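Local structure of UDP-N-acetylmuramate-alanine ligase MurC (Thermotoga maritima, 1J6U) at residues Glu418-Leu423 / Ile444-Arg449; Lys425-Ser430 / Arg448-Arg453. The protein catalyses the ATP-dependent addition of L-alanine to UDP-N-acetylmuramate, an early cytoplasmic step in building bacterial peptidoglycan. All coordinates share one frame; numbering follows the deposited sequence.

Contact 1: Glu418-Leu423 / Ile444-Arg449; sequences EKLPEL and IYSSRR
In the C-terminal Mur ligase domain, the chain leaving edge strand 414-416 turns into the short helix 423-426 and there meets the last helix, 443-457; Leu420 and Leu423 of the turn close over Ser446 of that helix. Backbone bonds from Glu422 N to Lys419 O and from Leu423 N to Leu420 O (3.2 Å) tighten the turn. Leu423 points toward the helix, and its CA lies 6.3 Å from that of Ser446, the nearest backbone approach. Ser446 OG, turned anti to its own carbonyl carbon (chi1 -51°), enters the gap between the leucines. Leu420 CD1 and Leu423 CD2 each approach this hydroxyl oxygen to 3.5 Å, and Leu420 CD2 lies almost as near. Leu420 brings its end in through its side-chain torsions, CG swinging round to the far side from the backbone N (chi1 -150°). One turn further on, Arg449 crosses Leu420 at about a right angle, with CD1 at the edge of the guanidinium, 3.7 Å from NH2. Tyr445 O sits over the centre of one guanidinium face, and a salt bridge from NE to Glu424 restrains the group further. An alanine in place of Leu420 would probably strip the methyls from one flank of the Ser446 hydroxyl and from the edge of Arg449, leaving Leu423 as the hydroxyl's remaining apolar neighbour from the turn. No hydrogen bond links 418-423 to 444-449: direct contact between the two segments is van der Waals packing, while the polar tie comes from the adjoining Glu424.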
loop_
_atom_site.group_PDB
_atom_site.type_symbol
_atom_site.label_atom_id
_atom_site.label_comp_id
_atom_site.label_asym_id
_atom_site.label_seq_id
_atom_site.Cartn_x
_atom_site.Cartn_y
_atom_site.Cartn_z
ATOM N N GLU A 418 -7.898 -11.439 23.455
ATOM C CA GLU A 418 -8.867 -11.644 22.404
ATOM C C GLU A 418 -9.804 -10.533 21.989
ATOM O O GLU A 418 -10.168 -10.474 20.831
ATOM C CB GLU A 418 -9.686 -12.904 22.673
ATOM C CG GLU A 418 -10.905 -12.689 23.495
ATOM C CD GLU A 418 -11.930 -13.748 23.212
ATOM O OE1 GLU A 418 -12.299 -13.896 22.021
ATOM O OE2 GLU A 418 -12.355 -14.427 24.173
ATOM N N LYS A 419 -10.221 -9.673 22.900
ATOM C CA LYS A 419 -11.119 -8.598 22.516
ATOM C C LYS A 419 -10.343 -7.359 22.047
ATOM O O LYS A 419 -9.556 -6.797 22.796
ATOM C CB LYS A 419 -12.049 -8.258 23.681
ATOM C CG LYS A 419 -13.319 -9.119 23.747
ATOM C CD LYS A 419 -13.174 -10.436 23.000
ATOM C CE LYS A 419 -14.554 -10.967 22.576
ATOM N NZ LYS A 419 -14.504 -11.941 21.427
ATOM N N LEU A 420 -10.576 -6.942 20.804
ATOM C CA LEU A 420 -9.878 -5.808 20.218
ATOM C C LEU A 420 -9.835 -4.522 21.057
ATOM O O LEU A 420 -8.795 -3.868 21.131
ATOM C CB LEU A 420 -10.463 -5.519 18.831
ATOM C CG LEU A 420 -9.665 -4.904 17.655
ATOM C CD1 LEU A 420 -9.861 -3.385 17.605
ATOM C CD2 LEU A 420 -8.162 -5.318 17.740
ATOM N N PRO A 421 -10.943 -4.147 21.716
ATOM C CA PRO A 421 -10.983 -2.915 22.541
ATOM C C PRO A 421 -10.096 -2.959 23.787
ATOM O O PRO A 421 -9.818 -1.945 24.419
ATOM C CB PRO A 421 -12.446 -2.785 22.912
ATOM C CG PRO A 421 -13.169 -3.660 21.891
ATOM C CD PRO A 421 -12.247 -4.817 21.704
ATOM N N GLU A 422 -9.654 -4.150 24.131
ATOM C CA GLU A 422 -8.805 -4.319 25.274
ATOM C C GLU A 422 -7.364 -4.027 24.968
ATOM O O GLU A 422 -6.618 -3.605 25.865
ATOM C CB GLU A 422 -8.948 -5.744 25.827
ATOM C CG GLU A 422 -10.198 -5.886 26.647
ATOM C CD GLU A 422 -10.170 -5.030 27.918
ATOM O OE1 GLU A 422 -11.196 -4.369 28.237
ATOM O OE2 GLU A 422 -9.117 -5.036 28.603
ATOM N N LEU A 423 -6.977 -4.264 23.711
ATOM C CA LEU A 423 -5.609 -4.058 23.206
ATOM C C LEU A 423 -4.852 -2.815 23.759
ATOM O O LEU A 423 -3.847 -2.941 24.464
ATOM C CB LEU A 423 -5.665 -4.012 21.678
ATOM C CG LEU A 423 -4.746 -4.954 20.911
ATOM C CD1 LEU A 423 -4.813 -6.318 21.508
ATOM C CD2 LEU A 423 -5.160 -5.010 19.452
ATOM N N ILE A 444 -5.485 -1.036 13.420
ATOM C CA ILE A 444 -5.190 0.357 13.173
ATOM C C ILE A 444 -5.962 1.271 14.124
ATOM O O ILE A 444 -5.474 2.358 14.470
ATOM C CB ILE A 444 -5.452 0.768 11.663
ATOM C CG1 ILE A 444 -4.958 2.193 11.452
ATOM C CG2 ILE A 444 -6.908 0.653 11.256
ATOM C CD1 ILE A 444 -3.393 2.261 11.405
ATOM N N TYR A 445 -7.145 0.847 14.572
ATOM C CA TYR A 445 -7.910 1.689 15.507
ATOM C C TYR A 445 -7.392 1.607 16.973
ATOM O O TYR A 445 -7.475 2.568 17.725
ATOM C CB TYR A 445 -9.400 1.333 15.439
ATOM C CG TYR A 445 -9.980 1.463 14.045
ATOM C CD1 TYR A 445 -10.170 0.332 13.244
ATOM C CD2 TYR A 445 -10.256 2.722 13.488
ATOM C CE1 TYR A 445 -10.613 0.443 11.919
ATOM C CE2 TYR A 445 -10.700 2.853 12.156
ATOM C CZ TYR A 445 -10.879 1.703 11.373
ATOM O OH TYR A 445 -11.338 1.791 10.060
ATOM N N SER A 446 -6.838 0.461 17.361
ATOM C CA SER A 446 -6.295 0.283 18.700
ATOM C C SER A 446 -5.132 1.233 18.787
ATOM O O SER A 446 -4.981 1.981 19.762
ATOM C CB SER A 446 -5.773 -1.139 18.894
ATOM O OG SER A 446 -6.766 -2.065 18.512
ATOM N N SER A 447 -4.311 1.182 17.740
ATOM C CA SER A 447 -3.142 2.028 17.629
ATOM C C SER A 447 -3.509 3.493 17.919
ATOM O O SER A 447 -2.841 4.167 18.739
ATOM C CB SER A 447 -2.562 1.870 16.227
ATOM O OG SER A 447 -1.578 2.843 15.993
ATOM N N ARG A 448 -4.570 3.984 17.273
ATOM C CA ARG A 448 -4.995 5.365 17.481
ATOM C C ARG A 448 -5.488 5.515 18.893
ATOM O O ARG A 448 -5.189 6.503 19.569
ATOM C CB ARG A 448 -6.117 5.788 16.517
ATOM C CG ARG A 448 -5.692 5.858 15.025
ATOM C CD ARG A 448 -6.911 5.854 14.067
ATOM N NE ARG A 448 -6.561 5.769 12.640
ATOM C CZ ARG A 448 -7.446 5.540 11.663
ATOM N NH1 ARG A 448 -8.733 5.367 11.956
ATOM N NH2 ARG A 448 -7.050 5.488 10.391
ATOM N N ARG A 449 -6.234 4.526 19.362
ATOM C CA ARG A 449 -6.733 4.652 20.710
ATOM C C ARG A 449 -5.579 4.655 21.698
ATOM O O ARG A 449 -5.605 5.444 22.637
ATOM C CB ARG A 449 -7.781 3.586 20.999
ATOM C CG ARG A 449 -9.102 3.952 20.339
ATOM C CD ARG A 449 -10.239 3.136 20.885
ATOM N NE ARG A 449 -10.130 1.725 20.520
ATOM C CZ ARG A 449 -10.672 1.187 19.432
ATOM N NH1 ARG A 449 -11.372 1.948 18.595
ATOM N NH2 ARG A 449 -10.505 -0.108 19.189
#

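Contact 2: Lys425-Ser430 / Arg448-Arg453; sequences KVISVS and RRFVER
Arg453 reaches from helix 443-457 to the backbone of Ile427, and this polar grip is the directional part of the contact. Its side chain runs extended from CG to NE, and both terminal nitrogens donate to the single carbonyl oxygen, Arg453 NH1 to Ile427 O at 2.6 Å and Arg453 NH2 to the same oxygen at 2.9 Å. The oxygen lies near the guanidinium plane. NH2 meets it almost in line with the C=O bond (173°), whereas NH1 comes in at 135°. Shared in this way, neither bond is straight at its hydrogen. NH1 also donates to Glu424 O, so the arginine ties the carbonyl of Glu424, within the short helix 423-426, to that of Ile427 just after it. Val429 CG2 covers one face of the guanidinium, 4.0 Å from NH2.

Apolar packing centres on Phe450. With CG anti to the backbone N (chi1 180°), the ring extends toward the 425-430 segment, and its CE1-CZ side receives two methyls: Val429 CG2 at 3.6 Å from CE1 and Ile427 CG2 at 3.8 Å from the same atom. Ile427 and the ring cross at about a right angle. Arg453 NH1 stands at the ring's edge, in its plane, so the polar and apolar parts adjoin. Beyond them Phe435 meets the ring edge-to-face, and Val326 also touches Phe450. Such packing is characteristic of an alpha/beta domain, in which a helix lies on a largely parallel sheet; here the terminal helix covers strands 324-329 and 433-438, and the connection leading into strand 433-438 is pinned to its side.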
loop_
_atom_site.group_PDB
_atom_site.type_symbol
_atom_site.label_atom_id
_atom_site.label_comp_id
_atom_site.label_asym_id
_atom_site.label_seq_id
_atom_site.Cartn_x
_atom_site.Cartn_y
_atom_site.Cartn_z
ATOM N N LYS A 425 -5.465 -1.027 26.151
ATOM C CA LYS A 425 -5.520 -0.968 27.611
ATOM C C LYS A 425 -4.517 -1.848 28.324
ATOM O O LYS A 425 -4.020 -1.530 29.389
ATOM C CB LYS A 425 -6.929 -1.354 28.098
ATOM C CG LYS A 425 -8.080 -0.866 27.246
ATOM C CD LYS A 425 -8.988 0.016 28.079
ATOM C CE LYS A 425 -10.163 0.567 27.272
ATOM N NZ LYS A 425 -11.047 -0.547 26.854
ATOM N N VAL A 426 -4.259 -2.972 27.708
ATOM C CA VAL A 426 -3.383 -3.983 28.231
ATOM C C VAL A 426 -1.922 -3.591 28.274
ATOM O O VAL A 426 -1.138 -4.100 29.086
ATOM C CB VAL A 426 -3.579 -5.228 27.348
ATOM C CG1 VAL A 426 -2.331 -6.025 27.263
ATOM C CG2 VAL A 426 -4.761 -6.040 27.867
ATOM N N ILE A 427 -1.565 -2.672 27.390
ATOM C CA ILE A 427 -0.188 -2.259 27.237
ATOM C C ILE A 427 0.402 -1.366 28.332
ATOM O O ILE A 427 -0.220 -0.402 28.801
ATOM C CB ILE A 427 -0.023 -1.621 25.833
ATOM C CG1 ILE A 427 -0.437 -2.644 24.772
ATOM C CG2 ILE A 427 1.395 -1.236 25.578
ATOM C CD1 ILE A 427 -0.934 -2.003 23.512
ATOM N N SER A 428 1.603 -1.738 28.756
ATOM C CA SER A 428 2.350 -1.005 29.767
ATOM C C SER A 428 3.170 0.056 29.022
ATOM O O SER A 428 4.041 -0.290 28.224
ATOM C CB SER A 428 3.297 -1.962 30.473
ATOM O OG SER A 428 4.071 -1.295 31.445
ATOM N N VAL A 429 2.894 1.334 29.247
ATOM C CA VAL A 429 3.671 2.352 28.570
ATOM C C VAL A 429 5.005 2.572 29.243
ATOM O O VAL A 429 5.069 3.074 30.332
ATOM C CB VAL A 429 2.955 3.670 28.521
ATOM C CG1 VAL A 429 3.854 4.715 27.860
ATOM C CG2 VAL A 429 1.684 3.525 27.719
ATOM N N SER A 430 6.083 2.196 28.579
ATOM C CA SER A 430 7.419 2.393 29.122
ATOM C C SER A 430 8.277 3.294 28.203
ATOM O O SER A 430 8.065 3.331 26.997
ATOM C CB SER A 430 8.094 1.037 29.288
ATOM O OG SER A 430 7.911 0.259 28.115
ATOM N N ARG A 448 -4.570 3.984 17.273
ATOM C CA ARG A 448 -4.995 5.365 17.481
ATOM C C ARG A 448 -5.488 5.515 18.893
ATOM O O ARG A 448 -5.189 6.503 19.569
ATOM C CB ARG A 448 -6.117 5.788 16.517
ATOM C CG ARG A 448 -5.692 5.858 15.025
ATOM C CD ARG A 448 -6.911 5.854 14.067
ATOM N NE ARG A 448 -6.561 5.769 12.640
ATOM C CZ ARG A 448 -7.446 5.540 11.663
ATOM N NH1 ARG A 448 -8.733 5.367 11.956
ATOM N NH2 ARG A 448 -7.050 5.488 10.391
ATOM N N ARG A 449 -6.234 4.526 19.362
ATOM C CA ARG A 449 -6.733 4.652 20.710
ATOM C C ARG A 449 -5.579 4.655 21.698
ATOM O O ARG A 449 -5.605 5.444 22.637
ATOM C CB ARG A 449 -7.781 3.586 20.999
ATOM C CG ARG A 449 -9.102 3.952 20.339
ATOM C CD ARG A 449 -10.239 3.136 20.885
ATOM N NE ARG A 449 -10.130 1.725 20.520
ATOM C CZ ARG A 449 -10.672 1.187 19.432
ATOM N NH1 ARG A 449 -11.372 1.948 18.595
ATOM N NH2 ARG A 449 -10.505 -0.108 19.189
ATOM N N PHE A 450 -4.543 3.845 21.444
ATOM C CA PHE A 450 -3.352 3.804 22.303
ATOM C C PHE A 450 -2.669 5.173 22.331
ATOM O O PHE A 450 -2.187 5.637 23.370
ATOM C CB PHE A 450 -2.355 2.783 21.784
ATOM C CG PHE A 450 -1.098 2.689 22.610
ATOM C CD1 PHE A 450 -1.165 2.329 23.957
ATOM C CD2 PHE A 450 0.167 2.959 22.041
ATOM C CE1 PHE A 450 0.016 2.235 24.745
ATOM C CE2 PHE A 450 1.343 2.866 22.804
ATOM C CZ PHE A 450 1.271 2.503 24.164
ATOM N N VAL A 451 -2.640 5.837 21.186
ATOM C CA VAL A 451 -1.989 7.119 21.149
ATOM C C VAL A 451 -2.820 8.065 21.974
ATOM O O VAL A 451 -2.295 8.779 22.841
ATOM C CB VAL A 451 -1.805 7.620 19.685
ATOM C CG1 VAL A 451 -1.384 9.090 19.673
ATOM C CG2 VAL A 451 -0.740 6.790 18.994
ATOM N N GLU A 452 -4.124 8.073 21.726
ATOM C CA GLU A 452 -4.996 8.950 22.503
ATOM C C GLU A 452 -4.825 8.717 24.019
ATOM O O GLU A 452 -4.772 9.669 24.798
ATOM C CB GLU A 452 -6.457 8.759 22.065
ATOM C CG GLU A 452 -6.727 9.308 20.655
ATOM C CD GLU A 452 -8.077 8.894 20.054
ATOM O OE1 GLU A 452 -8.542 7.758 20.334
ATOM O OE2 GLU A 452 -8.656 9.698 19.277
ATOM N N ARG A 453 -4.717 7.458 24.429
ATOM C CA ARG A 453 -4.556 7.111 25.843
ATOM C C ARG A 453 -3.304 7.784 26.355
ATOM O O ARG A 453 -3.322 8.494 27.362
ATOM C CB ARG A 453 -4.439 5.584 26.001
ATOM C CG ARG A 453 -3.842 5.140 27.323
ATOM C CD ARG A 453 -3.579 3.610 27.380
ATOM N NE ARG A 453 -2.775 3.302 28.566
ATOM C CZ ARG A 453 -2.114 2.165 28.791
ATOM N NH1 ARG A 453 -2.141 1.169 27.922
ATOM N NH2 ARG A 453 -1.365 2.051 29.876
#

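Contacts 1 and 2 are successive parts of one seam, their centres 9 Å apart, along which the chain 418-430 follows helix 443-457. Contact 1 uses the earlier turns of the helix and contact 2 the later ones; Arg448 and Arg449 belong to both helix segments. Glu424, between 418-423 and 425-430, joins the two, since its carboxylate pairs with Arg449 and its carbonyl oxygen accepts from Arg453. Lys425 NZ bonds back to Pro421 O, bridging the same two segments. The character changes along the seam, from methyls around a serine to an aromatic side chain beside a gripped carbonyl. Both contacts lie away from the predicted ATP-binding residues 121-127 and join parts of the C-terminal domain.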